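Local atomic coordinates of variant surface glycoprotein MITat 1.13 (Trypanosoma brucei, PDB entry 6Z8H), a protein that probably forms the dense surface coat of the parasite, whose switching among antigenically distinct variants lets the trypanosome evade the host immune response. Residues Ala289-Pro294 against Gly330-Glu335; Ser327-Gly330 against Glu335-Thr338. One frame throughout, in Å; residues are numbered along the deposited sequence.

Contact 1: residues Ala289-Pro294 against Gly330-Glu335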
ATOM      1  N   ALA A 289       9.405  29.270  -0.879  1.00 33.01           N
ATOM      2  CA  ALA A 289      10.249  28.164  -1.301  1.00 33.08           C
ATOM      3  C   ALA A 289      11.231  28.596  -2.379  1.00 33.75           C
ATOM      4  O   ALA A 289      12.324  28.028  -2.483  1.00 37.16           O
ATOM      5  CB  ALA A 289       9.386  27.035  -1.860  1.00 31.16           C
ATOM      6  N   VAL A 290      10.862  29.580  -3.194  1.00 30.92           N
ATOM      7  CA  VAL A 290      11.721  30.080  -4.266  1.00 32.07           C
ATOM      8  C   VAL A 290      12.670  31.162  -3.772  1.00 34.46           C
ATOM      9  O   VAL A 290      13.853  31.161  -4.129  1.00 34.37           O
ATOM     10  CB  VAL A 290      10.827  30.605  -5.405  1.00 31.57           C
ATOM     11  CG1 VAL A 290      11.639  31.333  -6.392  1.00 30.99           C
ATOM     12  CG2 VAL A 290      10.069  29.462  -6.048  1.00 30.41           C
ATOM     13  N   ARG A 291      12.166  32.094  -2.969  1.00 35.40           N
ATOM     14  CA  ARG A 291      12.855  33.346  -2.554  1.00 37.70           C
ATOM     15  C   ARG A 291      14.156  33.033  -1.819  1.00 36.80           C
ATOM     16  O   ARG A 291      15.027  33.926  -1.776  1.00 36.93           O
ATOM     17  CB  ARG A 291      11.924  34.207  -1.693  1.00 41.21           C
ATOM     18  CG  ARG A 291      12.414  34.465  -0.275  1.00 47.93           C
ATOM     19  CD  ARG A 291      11.318  35.022   0.615  1.00 51.77           C
ATOM     20  NE  ARG A 291      10.951  36.386   0.265  1.00 55.05           N
ATOM     21  CZ  ARG A 291      11.691  37.457   0.533  1.00 56.96           C
ATOM     22  NH1 ARG A 291      12.849  37.322   1.154  1.00 57.75           N
ATOM     23  NH2 ARG A 291      11.270  38.657   0.176  1.00 57.78           N
ATOM     24  N   ALA A 292      14.293  31.830  -1.261  1.00 36.78           N
ATOM     25  CA  ALA A 292      15.489  31.487  -0.504  1.00 37.56           C
ATOM     26  C   ALA A 292      16.592  30.921  -1.383  1.00 35.62           C
ATOM     27  O   ALA A 292      17.754  30.901  -0.960  1.00 35.41           O
ATOM     28  CB  ALA A 292      15.143  30.491   0.605  1.00 39.82           C
ATOM     29  N   ASN A 293      16.269  30.527  -2.604  1.00 32.70           N
ATOM     30  CA  ASN A 293      17.223  29.816  -3.427  1.00 30.74           C
ATOM     31  C   ASN A 293      18.268  30.774  -3.983  1.00 29.93           C
ATOM     32  O   ASN A 293      17.914  31.788  -4.604  1.00 30.90           O
ATOM     33  CB  ASN A 293      16.517  29.084  -4.554  1.00 30.37           C
ATOM     34  CG  ASN A 293      17.392  28.030  -5.174  1.00 32.02           C
ATOM     35  OD1 ASN A 293      18.538  28.288  -5.561  1.00 34.31           O
ATOM     36  ND2 ASN A 293      16.859  26.850  -5.297  1.00 32.01           N
ATOM     37  N   PRO A 294      19.557  30.512  -3.750  1.00 31.56           N
ATOM     38  CA  PRO A 294      20.597  31.363  -4.347  1.00 32.76           C
ATOM     39  C   PRO A 294      20.450  31.551  -5.847  1.00 32.22           C
ATOM     40  O   PRO A 294      20.741  32.636  -6.361  1.00 32.51           O
ATOM     41  CB  PRO A 294      21.901  30.631  -3.986  1.00 33.51           C
ATOM     42  CG  PRO A 294      21.561  29.822  -2.798  1.00 34.72           C
ATOM     43  CD  PRO A 294      20.134  29.396  -2.979  1.00 32.67           C
ATOM     44  N   GLY A 330       5.604  41.863  -6.827  1.00 32.05           N
ATOM     45  CA  GLY A 330       4.982  42.579  -5.744  1.00 32.53           C
ATOM     46  C   GLY A 330       5.898  42.655  -4.538  1.00 32.52           C
ATOM     47  O   GLY A 330       6.878  41.921  -4.414  1.00 32.50           O
ATOM     48  N   ARG A 331       5.551  43.564  -3.623  1.00 34.08           N
ATOM     49  CA  ARG A 331       6.388  43.820  -2.455  1.00 35.30           C
ATOM     50  C   ARG A 331       6.610  42.524  -1.680  1.00 36.82           C
ATOM     51  O   ARG A 331       5.652  41.872  -1.254  1.00 37.13           O
ATOM     52  CB  ARG A 331       5.742  44.887  -1.562  1.00 36.28           C
ATOM     53  CG  ARG A 331       6.568  45.244  -0.344  1.00 38.67           C
ATOM     54  CD  ARG A 331       6.115  46.569   0.263  1.00 40.79           C
ATOM     55  NE  ARG A 331       6.236  47.671  -0.689  1.00 42.32           N
ATOM     56  CZ  ARG A 331       7.357  48.353  -0.911  1.00 43.47           C
ATOM     57  NH1 ARG A 331       8.467  48.045  -0.251  1.00 42.94           N
ATOM     58  NH2 ARG A 331       7.376  49.340  -1.800  1.00 45.09           N
ATOM     59  N   GLU A 332       7.883  42.151  -1.512  1.00 37.70           N
ATOM     60  CA  GLU A 332       8.278  40.885  -0.883  1.00 39.09           C
ATOM     61  C   GLU A 332       7.520  39.678  -1.454  1.00 38.78           C
ATOM     62  O   GLU A 332       7.212  38.714  -0.739  1.00 38.72           O
ATOM     63  CB  GLU A 332       8.167  40.957   0.639  1.00 42.84           C
ATOM     64  CG  GLU A 332       9.115  41.976   1.274  1.00 46.24           C
ATOM     65  CD  GLU A 332      10.300  41.330   1.977  1.00 50.71           C
ATOM     66  OE1 GLU A 332      10.077  40.361   2.743  1.00 52.63           O
ATOM     67  OE2 GLU A 332      11.448  41.793   1.765  1.00 52.87           O
ATOM     68  N   GLY A 333       7.234  39.708  -2.755  1.00 36.33           N
ATOM     69  CA  GLY A 333       6.587  38.583  -3.400  1.00 35.72           C
ATOM     70  C   GLY A 333       5.117  38.435  -3.101  1.00 34.90           C
ATOM     71  O   GLY A 333       4.555  37.362  -3.325  1.00 34.35           O
ATOM     72  N   SER A 334       4.470  39.489  -2.598  1.00 35.98           N
ATOM     73  CA  SER A 334       3.068  39.410  -2.209  1.00 36.48           C
ATOM     74  C   SER A 334       2.137  39.193  -3.393  1.00 36.67           C
ATOM     75  O   SER A 334       0.989  38.786  -3.195  1.00 37.94           O
ATOM     76  CB  SER A 334       2.674  40.703  -1.492  1.00 38.24           C
ATOM     77  OG  SER A 334       2.930  41.827  -2.306  1.00 39.72           O
ATOM     78  N   GLU A 335       2.599  39.440  -4.617  1.00 35.25           N
ATOM     79  CA  GLU A 335       1.775  39.258  -5.800  1.00 35.16           C
ATOM     80  C   GLU A 335       2.206  38.038  -6.610  1.00 32.30           C
ATOM     81  O   GLU A 335       1.780  37.885  -7.749  1.00 33.38           O
ATOM     82  CB  GLU A 335       1.778  40.531  -6.660  1.00 36.83           C
ATOM     83  CG  GLU A 335       1.254  41.764  -5.950  1.00 39.84           C
ATOM     84  CD  GLU A 335       0.997  42.936  -6.877  1.00 42.76           C
ATOM     85  OE1 GLU A 335       1.778  43.146  -7.829  1.00 43.69           O
ATOM     86  OE2 GLU A 335       0.007  43.666  -6.648  1.00 47.13           O
TER
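Arg291 and Glu332 meet through their charged ends, the one direct touch between the end of helix 287-291 and the loop 330-335. The pair is a salt bridge, with Arg291 NH2 3.3 Å from Glu332 OE1. No N-H points at that oxygen, which lies well out of the guanidinium plane, and the two flat groups are turned 38° apart. Arg291 NH2 lies over the face of the Glu332 carboxylate, 3.4 Å from CD. With CG beside the backbone N (chi1 -64°) and a bend at chi2, the Glu332 chain brings its carboxylate to NH2, while the arginine chain kinks at chi3.

Backbone and hydroxyl bonds shape the loop behind the glutamate. Gly333 N donates to Gly330 O at 2.8 Å. Arg331 O is gripped twice from one face of its plane, by Ser334 N and by Ser334 OG, the latter at 2.9 Å. Asn326 OD1 takes the backbone N-H of Glu332. On the other segment, Asn293 N-caps helix 294-304.

The pair thus links helix 287-291 to the connection between helices 318-329 and 336-345, as plain surface packing. With 95 Å² buried, the attraction is electrostatic and probably screened by solvent; without a directed hydrogen bond, it probably leaves the rotation of both groups loosely defined.

Contact 2: residues Ser327-Gly330 against Glu335-Thr338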
ATOM      1  N   SER A 327       9.509  44.822  -7.646  1.00 34.85           N
ATOM      2  CA  SER A 327       8.901  45.248  -8.907  1.00 35.96           C
ATOM      3  C   SER A 327       8.365  44.058  -9.684  1.00 34.35           C
ATOM      4  O   SER A 327       7.314  44.144 -10.336  1.00 35.01           O
ATOM      5  CB  SER A 327       9.933  45.990  -9.760  1.00 37.32           C
ATOM      6  OG  SER A 327      10.277  47.228  -9.174  1.00 39.29           O
ATOM      7  N   ALA A 328       9.072  42.936  -9.626  1.00 32.24           N
ATOM      8  CA  ALA A 328       8.696  41.803 -10.452  1.00 30.46           C
ATOM      9  C   ALA A 328       7.582  40.977  -9.835  1.00 29.95           C
ATOM     10  O   ALA A 328       6.759  40.430 -10.573  1.00 31.65           O
ATOM     11  CB  ALA A 328       9.900  40.895 -10.709  1.00 31.15           C
ATOM     12  N   TYR A 329       7.540  40.855  -8.505  1.00 29.85           N
ATOM     13  CA  TYR A 329       6.645  39.901  -7.861  1.00 29.86           C
ATOM     14  C   TYR A 329       5.729  40.544  -6.826  1.00 31.66           C
ATOM     15  O   TYR A 329       5.098  39.828  -6.058  1.00 33.41           O
ATOM     16  CB  TYR A 329       7.443  38.738  -7.224  1.00 28.40           C
ATOM     17  CG  TYR A 329       8.479  38.144  -8.132  1.00 28.11           C
ATOM     18  CD1 TYR A 329       8.099  37.386  -9.213  1.00 27.28           C
ATOM     19  CD2 TYR A 329       9.835  38.339  -7.911  1.00 26.98           C
ATOM     20  CE1 TYR A 329       9.042  36.891 -10.105  1.00 27.02           C
ATOM     21  CE2 TYR A 329      10.771  37.831  -8.767  1.00 27.24           C
ATOM     22  CZ  TYR A 329      10.379  37.044  -9.841  1.00 26.48           C
ATOM     23  OH  TYR A 329      11.352  36.568 -10.729  1.00 28.24           O
ATOM     24  N   GLY A 330       5.604  41.863  -6.827  1.00 32.05           N
ATOM     25  CA  GLY A 330       4.982  42.579  -5.744  1.00 32.53           C
ATOM     26  C   GLY A 330       5.898  42.655  -4.538  1.00 32.52           C
ATOM     27  O   GLY A 330       6.878  41.921  -4.414  1.00 32.50           O
ATOM     28  N   GLU A 335       2.599  39.440  -4.617  1.00 35.25           N
ATOM     29  CA  GLU A 335       1.775  39.258  -5.800  1.00 35.16           C
ATOM     30  C   GLU A 335       2.206  38.038  -6.610  1.00 32.30           C
ATOM     31  O   GLU A 335       1.780  37.885  -7.749  1.00 33.38           O
ATOM     32  CB  GLU A 335       1.778  40.531  -6.660  1.00 36.83           C
ATOM     33  CG  GLU A 335       1.254  41.764  -5.950  1.00 39.84           C
ATOM     34  CD  GLU A 335       0.997  42.936  -6.877  1.00 42.76           C
ATOM     35  OE1 GLU A 335       1.778  43.146  -7.829  1.00 43.69           O
ATOM     36  OE2 GLU A 335       0.007  43.666  -6.648  1.00 47.13           O
ATOM     37  N   TYR A 336       3.033  37.159  -6.036  1.00 32.31           N
ATOM     38  CA  TYR A 336       3.571  36.023  -6.781  1.00 30.75           C
ATOM     39  C   TYR A 336       2.468  35.125  -7.322  1.00 31.24           C
ATOM     40  O   TYR A 336       2.588  34.584  -8.430  1.00 31.65           O
ATOM     41  CB  TYR A 336       4.499  35.218  -5.868  1.00 29.88           C
ATOM     42  CG  TYR A 336       5.145  33.981  -6.459  1.00 28.63           C
ATOM     43  CD1 TYR A 336       5.985  34.070  -7.562  1.00 28.25           C
ATOM     44  CD2 TYR A 336       4.940  32.725  -5.888  1.00 28.63           C
ATOM     45  CE1 TYR A 336       6.588  32.950  -8.087  1.00 26.70           C
ATOM     46  CE2 TYR A 336       5.550  31.604  -6.407  1.00 27.63           C
ATOM     47  CZ  TYR A 336       6.367  31.722  -7.518  1.00 27.53           C
ATOM     48  OH  TYR A 336       6.979  30.628  -8.041  1.00 27.54           O
ATOM     49  N   ASN A 337       1.391  34.954  -6.555  1.00 30.96           N
ATOM     50  CA  ASN A 337       0.258  34.143  -6.974  1.00 31.06           C
ATOM     51  C   ASN A 337      -0.869  34.967  -7.581  1.00 33.28           C
ATOM     52  O   ASN A 337      -1.497  34.528  -8.552  1.00 33.59           O
ATOM     53  CB  ASN A 337      -0.272  33.360  -5.774  1.00 30.92           C
ATOM     54  CG  ASN A 337       0.803  32.485  -5.132  1.00 31.21           C
ATOM     55  OD1 ASN A 337       1.310  32.814  -4.046  1.00 32.24           O
ATOM     56  ND2 ASN A 337       1.181  31.380  -5.815  1.00 31.62           N
ATOM     57  N   THR A 338      -1.133  36.164  -7.047  1.00 33.51           N
ATOM     58  CA  THR A 338      -2.243  36.956  -7.555  1.00 34.55           C
ATOM     59  C   THR A 338      -1.932  37.605  -8.896  1.00 34.78           C
ATOM     60  O   THR A 338      -2.868  37.935  -9.630  1.00 36.59           O
ATOM     61  CB  THR A 338      -2.646  38.024  -6.537  1.00 35.44           C
ATOM     62  OG1 THR A 338      -1.501  38.815  -6.187  1.00 36.43           O
ATOM     63  CG2 THR A 338      -3.227  37.381  -5.293  1.00 36.00           C
TER
HETATM   64  O   HOH W   1       4.609  44.016  -9.452  1.00 41.34           O
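The rings of Tyr329 and Tyr336 approach through their CD1 atoms, 4.3 Å apart, with Tyr329 CD1 at the edge of the Tyr336 ring and near its plane. This ring-to-ring touch is apolar. One face of the Tyr329 ring carries the methyl of its own neighbour, Ala328 CB, 3.7 Å above the ring centre. Phe287 meets both tyrosine rings, and Trp341 packs edge-to-face with Tyr336.

The backbone closes the loop: Glu335 N donates to Tyr329 O at 2.9 Å. Extended beyond CG (chi2 -168°), the Glu335 side chain runs past Gly330, its CG 3.8 Å from Gly330 CA. Gly330, which has no side chain, lets the glutamate pass this close, and the positive phi there also suits glycine. A water joins Ser327 O, at 2.8 Å, to Glu335 OE1 through a weak bond.

The contact thus draws together the end of helix 318-329 and the start of helix 336-345. Both tyrosines lie on Leu87 of helix 78-129, and their hydroxyls reach backbone carbonyls beyond the turn, Tyr329 OH that of Lys83 and Tyr336 OH that of Ile284.

How the contacts relate
The centres of the two contacts lie about 8 Å apart, and both are more than 30 Å from the centre of this elongated chain. Along the sequence, helix 287-291 comes first, followed by helix 294-304, helix 318-329, the loop 330-335 and helix 336-345. Contact 2 pairs the residues flanking that loop, and contact 1 ties its middle back to the earlier helix; Gly330 and Glu335 belong to both. Val290 CG2 and Tyr336 OH, 3.9 Å apart, pack where the two meet. Val290 and both tyrosines rest on Leu87, so three short helices and the loop form one packed unit beside helix 78-129, with a buried aromatic side and a charged surface side.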